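PDB 4PS2: putative type VI secretion protein from Escherichia coli, which probably builds, together with TssC, the contractile sheath of the type VI secretion system, this chain being the C-terminal fragment of TssB. Local coordinates for residues 23-35 with 56-70. Residues are numbered along the deposited sequence; the frame is centred on the assembly and turned at random.
Sequences IPRLKAMLAMRSL and ILRDPALSQTLRDEL. With ZN (zinc ion), chain B.
With CG1 turned beside its backbone N (chi1 -62°) and chi2 extended, Ile-56 sends CD1 over the helix 23-35 backbone, 3.4 Å from Ala-31 O. Its CD1 also lies near Ala-31 CB and Leu-35 CD2, while CG2 rests on Ala-28, so the side chain is a knob in the hole formed by Ala-28, Ala-31, Met-32 and Leu-35. Met-32 bends at chi2 (68°), runs antiparallel alongside Leu-70 and brings CE to 3.5 Å from Leu-70 O. The small Ala-28 CB is shared by three residues: Ile-56 CG2, Leu-70 CD1 and Leu-62 CD1, the last at 3.8 Å. Leu-66 lies athwart the extended Arg-25 chain, CD2 3.8 Å from Arg-25 CG; Met-29 SD sits over one face of that guanidinium. Pro-24 CG meets Ala-61 CB at 3.7 Å, and one water donates to both Pro-24 O and Asp-59 OD2, bridging helix and turn. Arg-67 ties back to the end of helix 46-57 by NE to Leu-57 O and to the turn by NH2 to Asp-59 O. Away from the apolar seam, Glu-69 OE2 binds the zinc ion at 2.0 Å. The arrangement is a small helical bundle: after helix 46-57 the chain reverses through an Asx turn (Ala-61 N to Asp-59 OD1) within a type I beta turn, and from N-cap Ser-63 segment 64-70 runs nearly parallel (12°) to segment 23-35.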
loop_
_atom_site.group_PDB
_atom_site.type_symbol
_atom_site.label_atom_id
_atom_site.label_comp_id
_atom_site.label_asym_id
_atom_site.label_seq_id
_atom_site.Cartn_x
_atom_site.Cartn_y
_atom_site.Cartn_z
ATOM N N ILE A 23 -10.197 4.004 2.138
ATOM C CA ILE A 23 -9.614 3.299 3.308
ATOM C C ILE A 23 -8.667 2.132 2.899
ATOM O O ILE A 23 -7.518 2.161 3.327
ATOM C CB ILE A 23 -10.689 2.872 4.364
ATOM C CG1 ILE A 23 -11.426 4.078 5.014
ATOM C CG2 ILE A 23 -10.149 1.870 5.417
ATOM C CD1 ILE A 23 -10.608 5.185 5.591
ATOM N N PRO A 24 -9.075 1.143 2.055
ATOM C CA PRO A 24 -8.131 0.070 1.665
ATOM C C PRO A 24 -6.923 0.568 0.858
ATOM O O PRO A 24 -5.829 0.014 0.985
ATOM C CB PRO A 24 -8.993 -0.887 0.820
ATOM C CG PRO A 24 -10.396 -0.514 1.109
ATOM C CD PRO A 24 -10.396 0.933 1.415
ATOM N N ARG A 25 -7.115 1.618 0.051
ATOM C CA ARG A 25 -6.053 2.222 -0.753
ATOM C C ARG A 25 -4.969 2.799 0.159
ATOM O O ARG A 25 -3.791 2.494 -0.016
ATOM C CB ARG A 25 -6.646 3.292 -1.688
ATOM C CG ARG A 25 -5.618 4.150 -2.426
ATOM C CD ARG A 25 -6.268 5.243 -3.277
ATOM N NE ARG A 25 -5.230 6.063 -3.904
ATOM C CZ ARG A 25 -4.721 7.176 -3.383
ATOM N NH1 ARG A 25 -5.201 7.668 -2.250
ATOM N NH2 ARG A 25 -3.750 7.822 -4.009
ATOM N N LEU A 26 -5.368 3.611 1.140
ATOM C CA LEU A 26 -4.443 4.215 2.100
ATOM C C LEU A 26 -3.769 3.190 3.005
ATOM O O LEU A 26 -2.601 3.361 3.376
ATOM C CB LEU A 26 -5.150 5.284 2.929
ATOM C CG LEU A 26 -5.479 6.551 2.144
ATOM C CD1 LEU A 26 -6.408 7.404 2.930
ATOM C CD2 LEU A 26 -4.215 7.340 1.776
ATOM N N LYS A 27 -4.494 2.121 3.346
ATOM C CA LYS A 27 -3.959 1.035 4.159
ATOM C C LYS A 27 -2.857 0.316 3.363
ATOM O O LYS A 27 -1.789 0.059 3.911
ATOM C CB LYS A 27 -5.069 0.045 4.523
ATOM C CG LYS A 27 -4.641 -1.035 5.531
ATOM C CD LYS A 27 -5.683 -2.169 5.568
ATOM C CE LYS A 27 -5.392 -3.234 6.596
ATOM N NZ LYS A 27 -4.337 -4.182 6.150
ATOM N N ALA A 28 -3.113 0.009 2.072
ATOM C CA ALA A 28 -2.112 -0.633 1.213
ATOM C C ALA A 28 -0.862 0.256 1.054
ATOM O O ALA A 28 0.250 -0.246 1.150
ATOM C CB ALA A 28 -2.717 -0.963 -0.148
ATOM N N MET A 29 -1.055 1.570 0.843
ATOM C CA MET A 29 0.017 2.559 0.698
ATOM C C MET A 29 0.897 2.657 1.959
ATOM O O MET A 29 2.122 2.772 1.837
ATOM C CB MET A 29 -0.589 3.937 0.385
ATOM C CG MET A 29 -1.023 4.100 -1.087
ATOM S SD MET A 29 -2.067 5.572 -1.312
ATOM C CE MET A 29 -0.888 6.814 -1.207
ATOM N N LEU A 30 0.275 2.649 3.165
ATOM C CA LEU A 30 1.041 2.722 4.403
ATOM C C LEU A 30 1.768 1.382 4.645
ATOM O O LEU A 30 2.948 1.390 5.006
ATOM C CB LEU A 30 0.178 3.133 5.600
ATOM C CG LEU A 30 0.906 3.254 6.946
ATOM C CD1 LEU A 30 2.053 4.294 6.891
ATOM C CD2 LEU A 30 -0.083 3.574 8.073
ATOM N N ALA A 31 1.091 0.251 4.419
ATOM C CA ALA A 31 1.745 -1.064 4.574
ATOM C C ALA A 31 2.923 -1.235 3.585
ATOM O O ALA A 31 3.959 -1.818 3.928
ATOM C CB ALA A 31 0.732 -2.181 4.394
ATOM N N MET A 32 2.763 -0.695 2.363
ATOM C CA MET A 32 3.782 -0.766 1.339
ATOM C C MET A 32 4.987 0.106 1.729
ATOM O O MET A 32 6.132 -0.322 1.564
ATOM C CB MET A 32 3.179 -0.308 -0.008
ATOM C CG MET A 32 4.051 -0.577 -1.172
ATOM S SD MET A 32 4.242 -2.344 -1.533
ATOM C CE MET A 32 5.726 -2.235 -2.514
ATOM N N ARG A 33 4.715 1.328 2.257
ATOM C CA ARG A 33 5.761 2.251 2.684
ATOM C C ARG A 33 6.603 1.606 3.787
ATOM O O ARG A 33 7.821 1.675 3.720
ATOM C CB ARG A 33 5.145 3.559 3.175
ATOM C CG ARG A 33 6.187 4.556 3.672
ATOM C CD ARG A 33 5.563 5.501 4.634
ATOM N NE ARG A 33 4.600 6.363 3.958
ATOM C CZ ARG A 33 3.808 7.212 4.592
ATOM N NH1 ARG A 33 3.866 7.318 5.913
ATOM N NH2 ARG A 33 2.973 7.981 3.914
ATOM N N SER A 34 5.958 0.961 4.772
ATOM C CA SER A 34 6.639 0.279 5.885
ATOM C C SER A 34 7.476 -0.900 5.401
ATOM O O SER A 34 8.607 -1.095 5.856
ATOM C CB SER A 34 5.626 -0.185 6.933
ATOM O OG SER A 34 4.867 0.908 7.427
ATOM N N LEU A 35 6.920 -1.689 4.480
ATOM C CA LEU A 35 7.586 -2.844 3.923
ATOM C C LEU A 35 8.831 -2.429 3.122
ATOM O O LEU A 35 9.880 -3.057 3.279
ATOM C CB LEU A 35 6.615 -3.670 3.068
ATOM C CG LEU A 35 7.207 -4.935 2.502
ATOM C CD1 LEU A 35 7.528 -5.961 3.607
ATOM C CD2 LEU A 35 6.369 -5.478 1.389
ATOM N N ILE A 56 -0.189 -7.687 1.094
ATOM C CA ILE A 56 -0.624 -6.339 0.880
ATOM C C ILE A 56 -1.485 -6.210 -0.395
ATOM O O ILE A 56 -2.538 -5.667 -0.355
ATOM C CB ILE A 56 0.565 -5.346 0.890
ATOM C CG1 ILE A 56 1.265 -5.353 2.234
ATOM C CG2 ILE A 56 0.079 -3.957 0.593
ATOM C CD1 ILE A 56 2.468 -4.453 2.297
ATOM N N LEU A 57 -1.012 -6.729 -1.507
ATOM C CA LEU A 57 -1.658 -6.492 -2.786
ATOM C C LEU A 57 -2.841 -7.420 -3.090
ATOM O O LEU A 57 -3.534 -7.240 -4.030
ATOM C CB LEU A 57 -0.655 -6.519 -3.907
ATOM C CG LEU A 57 0.519 -5.573 -3.774
ATOM C CD1 LEU A 57 1.531 -5.778 -4.860
ATOM C CD2 LEU A 57 0.184 -4.123 -3.641
ATOM N N ARG A 58 -3.034 -8.379 -2.222
ATOM C CA ARG A 58 -4.124 -9.345 -2.285
ATOM C C ARG A 58 -5.497 -8.685 -1.997
ATOM O O ARG A 58 -6.496 -9.203 -2.478
ATOM C CB ARG A 58 -3.817 -10.468 -1.278
ATOM C CG ARG A 58 -4.789 -11.635 -1.201
ATOM C CD ARG A 58 -4.276 -12.698 -0.240
ATOM N NE ARG A 58 -2.908 -13.103 -0.569
ATOM C CZ ARG A 58 -1.995 -13.468 0.324
ATOM N NH1 ARG A 58 -2.302 -13.516 1.617
ATOM N NH2 ARG A 58 -0.774 -13.800 -0.068
ATOM N N ASP A 59 -5.548 -7.549 -1.248
ATOM C CA ASP A 59 -6.804 -6.864 -0.901
ATOM C C ASP A 59 -7.722 -6.689 -2.123
ATOM O O ASP A 59 -7.344 -6.024 -3.086
ATOM C CB ASP A 59 -6.554 -5.515 -0.197
ATOM C CG ASP A 59 -7.758 -4.959 0.558
ATOM O OD1 ASP A 59 -8.906 -5.207 0.129
ATOM O OD2 ASP A 59 -7.550 -4.244 1.548
ATOM N N PRO A 60 -8.900 -7.351 -2.138
ATOM C CA PRO A 60 -9.757 -7.264 -3.336
ATOM C C PRO A 60 -10.413 -5.899 -3.573
ATOM O O PRO A 60 -10.931 -5.651 -4.657
ATOM C CB PRO A 60 -10.778 -8.390 -3.138
ATOM C CG PRO A 60 -10.748 -8.700 -1.689
ATOM C CD PRO A 60 -9.452 -8.271 -1.118
ATOM N N ALA A 61 -10.381 -5.009 -2.572
ATOM C CA ALA A 61 -10.966 -3.673 -2.671
ATOM C C ALA A 61 -10.026 -2.707 -3.419
ATOM O O ALA A 61 -10.454 -1.614 -3.794
ATOM C CB ALA A 61 -11.282 -3.145 -1.284
ATOM N N LEU A 62 -8.757 -3.128 -3.685
ATOM C CA LEU A 62 -7.791 -2.287 -4.404
ATOM C C LEU A 62 -8.038 -2.285 -5.880
ATOM O O LEU A 62 -8.480 -3.295 -6.429
ATOM C CB LEU A 62 -6.353 -2.765 -4.170
ATOM C CG LEU A 62 -5.867 -2.830 -2.720
ATOM C CD1 LEU A 62 -4.426 -3.265 -2.663
ATOM C CD2 LEU A 62 -6.074 -1.501 -1.998
ATOM N N SER A 63 -7.695 -1.178 -6.554
ATOM C CA SER A 63 -7.798 -1.149 -8.009
ATOM C C SER A 63 -6.510 -1.799 -8.561
ATOM O O SER A 63 -5.483 -1.798 -7.879
ATOM C CB SER A 63 -7.973 0.280 -8.520
ATOM O OG SER A 63 -6.778 1.037 -8.414
ATOM N N GLN A 64 -6.561 -2.373 -9.772
ATOM C CA GLN A 64 -5.365 -2.959 -10.365
ATOM C C GLN A 64 -4.376 -1.830 -10.731
ATOM O O GLN A 64 -3.157 -2.030 -10.676
ATOM C CB GLN A 64 -5.712 -3.855 -11.576
ATOM C CG GLN A 64 -4.508 -4.611 -12.189
ATOM C CD GLN A 64 -3.774 -5.493 -11.200
ATOM O OE1 GLN A 64 -4.374 -6.285 -10.460
ATOM N NE2 GLN A 64 -2.449 -5.397 -11.188
ATOM N N THR A 65 -4.906 -0.628 -11.034
ATOM C CA THR A 65 -4.082 0.550 -11.348
ATOM C C THR A 65 -3.231 0.874 -10.125
ATOM O O THR A 65 -2.022 1.054 -10.269
ATOM C CB THR A 65 -4.960 1.722 -11.833
ATOM O OG1 THR A 65 -5.723 1.283 -12.951
ATOM C CG2 THR A 65 -4.140 2.954 -12.244
ATOM N N LEU A 66 -3.842 0.906 -8.919
ATOM C CA LEU A 66 -3.068 1.147 -7.702
ATOM C C LEU A 66 -2.039 0.030 -7.440
ATOM O O LEU A 66 -0.911 0.336 -7.067
ATOM C CB LEU A 66 -3.954 1.332 -6.470
ATOM C CG LEU A 66 -3.164 1.634 -5.185
ATOM C CD1 LEU A 66 -2.839 3.105 -5.066
ATOM C CD2 LEU A 66 -3.879 1.145 -3.979
ATOM N N ARG A 67 -2.427 -1.256 -7.609
ATOM C CA ARG A 67 -1.497 -2.380 -7.401
ATOM C C ARG A 67 -0.240 -2.214 -8.251
ATOM O O ARG A 67 0.852 -2.401 -7.722
ATOM C CB ARG A 67 -2.135 -3.744 -7.710
ATOM C CG ARG A 67 -3.152 -4.190 -6.716
ATOM C CD ARG A 67 -3.618 -5.623 -7.035
ATOM N NE ARG A 67 -4.798 -5.954 -6.236
ATOM C CZ ARG A 67 -6.036 -6.031 -6.707
ATOM N NH1 ARG A 67 -6.269 -5.899 -8.008
ATOM N NH2 ARG A 67 -7.045 -6.294 -5.890
ATOM N N ASP A 68 -0.397 -1.815 -9.543
ATOM C CA ASP A 68 0.667 -1.550 -10.515
ATOM C C ASP A 68 1.624 -0.448 -10.072
ATOM O O ASP A 68 2.834 -0.631 -10.165
ATOM C CB ASP A 68 0.068 -1.233 -11.902
ATOM C CG ASP A 68 -0.596 -2.429 -12.570
ATOM O OD1 ASP A 68 -0.217 -3.584 -12.247
ATOM O OD2 ASP A 68 -1.485 -2.213 -13.421
ATOM N N GLU A 69 1.090 0.676 -9.561
ATOM C CA GLU A 69 1.857 1.807 -9.020
ATOM C C GLU A 69 2.617 1.366 -7.761
ATOM O O GLU A 69 3.754 1.793 -7.550
ATOM C CB GLU A 69 0.908 2.956 -8.653
ATOM C CG GLU A 69 0.266 3.616 -9.868
ATOM C CD GLU A 69 -0.709 4.727 -9.535
ATOM O OE1 GLU A 69 -0.994 4.942 -8.334
ATOM O OE2 GLU A 69 -1.183 5.393 -10.482
ATOM N N LEU A 70 2.005 0.483 -6.944
ATOM C CA LEU A 70 2.661 -0.061 -5.743
ATOM C C LEU A 70 3.823 -1.002 -6.101
ATOM O O LEU A 70 4.931 -0.838 -5.568
ATOM C CB LEU A 70 1.649 -0.678 -4.760
ATOM C CG LEU A 70 0.685 0.327 -4.096
ATOM C CD1 LEU A 70 -0.393 -0.381 -3.279
ATOM C CD2 LEU A 70 1.408 1.321 -3.206
HETATM ZN ZN ZN B . -1.869 7.250 -9.961
HETATM O O HOH W 1 -5.459 -2.551 1.799
#